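Local coordinates for protein proline iminopeptidase (Streptomyces halstedii, PDB 3WMR) that is an amidohydrolase of the alpha/beta hydrolase fold with a hydrophobic tunnel for interaction with polyketide substrates, and may release N-terminal proline from peptides, at residues A[67-70]-A[75-78]; A[35-40]-A[58-63]. All coordinates share one frame; numbering follows the deposited sequence.

Interaction 1 (A[67-70]-A[75-78])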
loop_
_atom_site.group_PDB
_atom_site.type_symbol
_atom_site.label_atom_id
_atom_site.label_comp_id
_atom_site.label_asym_id
_atom_site.label_seq_id
_atom_site.Cartn_x
_atom_site.Cartn_y
_atom_site.Cartn_z
ATOM N N THR A 67 10.935 0.426 -9.917
ATOM C CA THR A 67 11.854 -0.257 -10.841
ATOM C C THR A 67 13.269 0.325 -10.754
ATOM O O THR A 67 14.209 -0.305 -11.199
ATOM C CB THR A 67 11.389 -0.171 -12.305
ATOM O OG1 THR A 67 11.218 1.199 -12.661
ATOM C CG2 THR A 67 10.064 -0.922 -12.514
ATOM N N SER A 68 13.425 1.518 -10.184
ATOM C CA SER A 68 14.754 2.078 -9.959
ATOM C C SER A 68 15.648 1.140 -9.157
ATOM O O SER A 68 16.846 1.079 -9.384
ATOM C CB SER A 68 14.667 3.434 -9.252
ATOM O OG SER A 68 14.228 3.298 -7.902
ATOM N N LEU A 69 15.078 0.399 -8.210
ATOM C CA LEU A 69 15.878 -0.529 -7.418
ATOM C C LEU A 69 16.666 -1.565 -8.232
ATOM O O LEU A 69 17.720 -2.020 -7.774
ATOM C CB LEU A 69 15.001 -1.249 -6.365
ATOM C CG LEU A 69 14.143 -0.342 -5.478
ATOM C CD1 LEU A 69 13.250 -1.203 -4.595
ATOM C CD2 LEU A 69 14.984 0.594 -4.633
ATOM N N THR A 70 16.178 -1.927 -9.428
ATOM C CA THR A 70 16.898 -2.872 -10.299
ATOM C C THR A 70 18.243 -2.290 -10.760
ATOM O O THR A 70 19.141 -3.024 -11.143
ATOM C CB THR A 70 16.076 -3.311 -11.530
ATOM O OG1 THR A 70 15.803 -2.170 -12.363
ATOM C CG2 THR A 70 14.770 -3.967 -11.105
ATOM N N PRO A 75 15.919 -7.458 -8.161
ATOM C CA PRO A 75 14.707 -7.774 -8.911
ATOM C C PRO A 75 13.484 -7.209 -8.213
ATOM O O PRO A 75 13.402 -7.242 -6.973
ATOM C CB PRO A 75 14.639 -9.315 -8.891
ATOM C CG PRO A 75 15.872 -9.800 -8.219
ATOM C CD PRO A 75 16.439 -8.644 -7.447
ATOM N N VAL A 76 12.544 -6.684 -8.996
ATOM C CA VAL A 76 11.347 -6.081 -8.448
ATOM C C VAL A 76 10.090 -6.719 -9.059
ATOM O O VAL A 76 9.946 -6.772 -10.293
ATOM C CB VAL A 76 11.360 -4.559 -8.658
ATOM C CG1 VAL A 76 10.088 -3.928 -8.126
ATOM C CG2 VAL A 76 12.571 -3.931 -7.972
ATOM N N VAL A 77 9.203 -7.207 -8.187
ATOM C CA VAL A 77 7.955 -7.835 -8.587
ATOM C C VAL A 77 6.775 -6.933 -8.247
ATOM O O VAL A 77 6.451 -6.738 -7.057
ATOM C CB VAL A 77 7.762 -9.211 -7.918
ATOM C CG1 VAL A 77 6.449 -9.848 -8.362
ATOM C CG2 VAL A 77 8.946 -10.129 -8.233
ATOM N N HIS A 78 6.171 -6.342 -9.290
ATOM C CA HIS A 78 4.888 -5.646 -9.154
ATOM C C HIS A 78 3.774 -6.636 -9.422
ATOM O O HIS A 78 3.930 -7.518 -10.263
ATOM C CB HIS A 78 4.737 -4.497 -10.153
ATOM C CG HIS A 78 5.580 -3.303 -9.848
ATOM N ND1 HIS A 78 6.920 -3.238 -10.163
ATOM C CD2 HIS A 78 5.267 -2.108 -9.298
ATOM C CE1 HIS A 78 7.401 -2.064 -9.799
ATOM N NE2 HIS A 78 6.419 -1.360 -9.272
#
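T70 and V76 meet methyl to methyl where the loop leading into strand 76-80 of the alpha/beta hydrolase fold doubles back along the start of that strand. T70 CG2 lies 3.8 Å from V76 CG2, and the two side chains cross at about a right angle. V76 presents this branch because CG1 takes the place anti to the backbone N (chi1 178°), which leaves CG2 beside that N and facing the loop. The same methyl is also touched by L69, whose CB comes to 4.0 Å from V76 CG2. The L69 side chain also packs on H304, M307, I308 and L311 of helix 300-312. Farther along the strand, T67 CG2 approaches the H78 ring obliquely, 4.0 Å from H78 CE1. The polar ends of this second pair bind the preceding part of the loop instead: H78 NE2 is hydrogen-bonded to the carbonyl of L63 and T67 OG1 to that of L64. Both threonines thus turn a methyl to the strand and a hydroxyl to the loop backbone. In T70, the chi1 of 63° sets OG1 between its own N and carbonyl carbon, which points OG1 back at T67 O and leaves CG2 for the strand. With an alanine here, OG1 and CG2 are gone, which would probably weaken the hold on T67 O and open a gap beside V76 CG2. That carbonyl closes the turn with two bonds from one residue, T70 N at 3.1 Å and T70 OG1 at 2.7 Å, the hydroxyl arriving almost in line with the C=O, at 165°.

Interaction 2 (A[35-40]-A[58-63])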
loop_
_atom_site.group_PDB
_atom_site.type_symbol
_atom_site.label_atom_id
_atom_site.label_comp_id
_atom_site.label_asym_id
_atom_site.label_seq_id
_atom_site.Cartn_x
_atom_site.Cartn_y
_atom_site.Cartn_z
ATOM N N TRP A 35 -2.400 -11.093 -11.867
ATOM C CA TRP A 35 -1.473 -10.475 -12.816
ATOM C C TRP A 35 -0.223 -9.943 -12.129
ATOM O O TRP A 35 -0.306 -9.307 -11.071
ATOM C CB TRP A 35 -2.147 -9.318 -13.553
ATOM C CG TRP A 35 -1.299 -8.724 -14.646
ATOM C CD1 TRP A 35 -1.277 -9.100 -15.971
ATOM C CD2 TRP A 35 -0.341 -7.664 -14.516
ATOM N NE1 TRP A 35 -0.358 -8.342 -16.663
ATOM C CE2 TRP A 35 0.222 -7.447 -15.797
ATOM C CE3 TRP A 35 0.096 -6.875 -13.444
ATOM C CZ2 TRP A 35 1.204 -6.477 -16.030
ATOM C CZ3 TRP A 35 1.065 -5.913 -13.675
ATOM C CH2 TRP A 35 1.616 -5.725 -14.964
ATOM N N TYR A 36 0.928 -10.164 -12.768
ATOM C CA TYR A 36 2.233 -9.775 -12.220
ATOM C C TYR A 36 3.166 -9.233 -13.297
ATOM O O TYR A 36 2.917 -9.353 -14.498
ATOM C CB TYR A 36 2.909 -10.984 -11.553
ATOM C CG TYR A 36 3.464 -11.957 -12.575
ATOM C CD1 TYR A 36 2.657 -12.951 -13.121
ATOM C CD2 TYR A 36 4.779 -11.854 -13.030
ATOM C CE1 TYR A 36 3.140 -13.825 -14.080
ATOM C CE2 TYR A 36 5.272 -12.724 -13.990
ATOM C CZ TYR A 36 4.444 -13.707 -14.509
ATOM O OH TYR A 36 4.909 -14.584 -15.450
ATOM N N ARG A 37 4.280 -8.686 -12.840
ATOM C CA ARG A 37 5.339 -8.198 -13.715
ATOM C C ARG A 37 6.674 -8.230 -12.945
ATOM O O ARG A 37 6.740 -7.789 -11.788
ATOM C CB ARG A 37 4.968 -6.781 -14.172
ATOM C CG ARG A 37 6.115 -5.803 -14.313
ATOM C CD ARG A 37 5.758 -4.426 -13.789
ATOM N NE ARG A 37 5.764 -3.427 -14.847
ATOM C CZ ARG A 37 6.843 -2.808 -15.324
ATOM N NH1 ARG A 37 8.059 -3.061 -14.859
ATOM N NH2 ARG A 37 6.695 -1.914 -16.286
ATOM N N VAL A 38 7.725 -8.748 -13.580
ATOM C CA VAL A 38 9.071 -8.736 -13.007
ATOM C C VAL A 38 9.945 -7.747 -13.764
ATOM O O VAL A 38 9.923 -7.697 -15.009
ATOM C CB VAL A 38 9.739 -10.125 -13.066
ATOM C CG1 VAL A 38 11.120 -10.075 -12.429
ATOM C CG2 VAL A 38 8.868 -11.181 -12.391
ATOM N N THR A 39 10.700 -6.949 -13.019
ATOM C CA THR A 39 11.739 -6.111 -13.608
ATOM C C THR A 39 13.083 -6.610 -13.092
ATOM O O THR A 39 13.228 -6.889 -11.895
ATOM C CB THR A 39 11.531 -4.632 -13.265
ATOM O OG1 THR A 39 10.155 -4.294 -13.476
ATOM C CG2 THR A 39 12.403 -3.758 -14.140
ATOM N N GLY A 40 14.048 -6.748 -14.002
ATOM C CA GLY A 40 15.349 -7.347 -13.689
ATOM C C GLY A 40 15.297 -8.864 -13.749
ATOM O O GLY A 40 14.347 -9.442 -14.277
ATOM N N SER A 58 -6.500 -1.028 -5.053
ATOM C CA SER A 58 -5.693 -0.140 -5.860
ATOM C C SER A 58 -4.976 -1.014 -6.912
ATOM O O SER A 58 -5.395 -2.149 -7.163
ATOM C CB SER A 58 -4.733 0.624 -4.951
ATOM O OG SER A 58 -3.964 1.553 -5.682
ATOM N N THR A 59 -3.939 -0.494 -7.558
ATOM C CA THR A 59 -3.175 -1.286 -8.502
ATOM C C THR A 59 -1.692 -0.998 -8.323
ATOM O O THR A 59 -1.312 -0.079 -7.598
ATOM C CB THR A 59 -3.609 -1.035 -9.969
ATOM O OG1 THR A 59 -3.348 0.335 -10.344
ATOM C CG2 THR A 59 -5.084 -1.363 -10.169
ATOM N N HIS A 60 -0.864 -1.793 -8.987
ATOM C CA HIS A 60 0.596 -1.662 -8.902
ATOM C C HIS A 60 1.130 -0.392 -9.545
ATOM O O HIS A 60 2.274 -0.007 -9.299
ATOM C CB HIS A 60 1.281 -2.821 -9.626
ATOM C CG HIS A 60 1.361 -2.631 -11.116
ATOM N ND1 HIS A 60 0.299 -2.885 -11.959
ATOM C CD2 HIS A 60 2.365 -2.178 -11.904
ATOM C CE1 HIS A 60 0.649 -2.601 -13.203
ATOM N NE2 HIS A 60 1.897 -2.167 -13.195
ATOM N N ASP A 61 0.314 0.234 -10.391
ATOM C CA ASP A 61 0.797 1.258 -11.341
ATOM C C ASP A 61 1.515 2.421 -10.676
ATOM O O ASP A 61 2.588 2.815 -11.114
ATOM C CB ASP A 61 -0.364 1.803 -12.194
ATOM C CG ASP A 61 -1.008 0.736 -13.045
ATOM O OD1 ASP A 61 -0.739 0.701 -14.267
ATOM O OD2 ASP A 61 -1.787 -0.067 -12.490
ATOM N N TYR A 62 0.927 2.969 -9.619
ATOM C CA TYR A 62 1.547 4.085 -8.869
ATOM C C TYR A 62 2.877 3.724 -8.185
ATOM O O TYR A 62 3.590 4.609 -7.723
ATOM C CB TYR A 62 0.559 4.674 -7.845
ATOM C CG TYR A 62 0.456 3.882 -6.536
ATOM C CD1 TYR A 62 -0.255 2.695 -6.482
ATOM C CD2 TYR A 62 1.059 4.341 -5.358
ATOM C CE1 TYR A 62 -0.344 1.958 -5.311
ATOM C CE2 TYR A 62 0.959 3.605 -4.161
ATOM C CZ TYR A 62 0.260 2.411 -4.155
ATOM O OH TYR A 62 0.149 1.650 -3.011
ATOM N N LEU A 63 3.204 2.429 -8.110
ATOM C CA LEU A 63 4.478 1.982 -7.539
ATOM C C LEU A 63 5.568 1.767 -8.591
ATOM O O LEU A 63 6.654 1.290 -8.246
ATOM C CB LEU A 63 4.281 0.685 -6.730
ATOM C CG LEU A 63 3.442 0.810 -5.461
ATOM C CD1 LEU A 63 3.273 -0.540 -4.786
ATOM C CD2 LEU A 63 4.057 1.795 -4.483
HETATM O O HOH W 1 3.211 -2.300 -15.593
#
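W35 and H60 form the tight part of this contact, which pins the loop after strand 49-52 of the alpha/beta hydrolase fold to strand 32-39, in the antiparallel part of the sheet. The far corner of the indole lies over one face of the imidazole, toward its rim, with W35 CZ3 only 3.4 Å from H60 CE1. Their planes are inclined by 33°, with the centroids of six-membered ring and imidazole 4.9 Å apart. The carboxylate carbon of D61 lies over the opposite face, also toward the rim, so the imidazole sits between an indole and an acid. With CG anti to the backbone N (chi1 -174°), W35 carries its ring to this histidine. Beyond the rings the contact is looser: R37 NE and H60 NE2 stand 4.4 Å apart and are bridged by a water. R37 NE donates to its oxygen at 2.9 Å, and H60 NE2 is hydrogen-bonded to the same oxygen at 2.7 Å. H60 ND1 is hydrogen-bonded to D80 OD1, which with the water helps to fix the ring's rotation. The charge of H60 is not settled: the carboxylates of D80 and D61 would tend to stabilise a positive imidazole, whereas R37 would probably oppose it.

In the fold
Interactions 1 and 2 lie with their centres about 9 Å apart and share a sheet, in which strands 32-39 and 76-80 are antiparallel neighbours. A backbone hydrogen bond joins them, V76 O to T39 N at 2.8 Å, and T67 CG2 packs on T39 at 3.5 Å from its OG1. Segment 58-63 is tied back to segment 75-78 by the 2.9 Å hydrogen bond between H78 NE2 and L63 O. Neither contact touches the predicted catalytic residues S126, D266 and H293 or the pocket holding the bound 1-ethoxy-2-(2-ethoxyethoxy)ethane (T241, W245, S246). The connection to the active site is indirect and runs through Y62, whose OH is hydrogen-bonded to G54 N and to Q125 OE1, the residue before the predicted nucleophile.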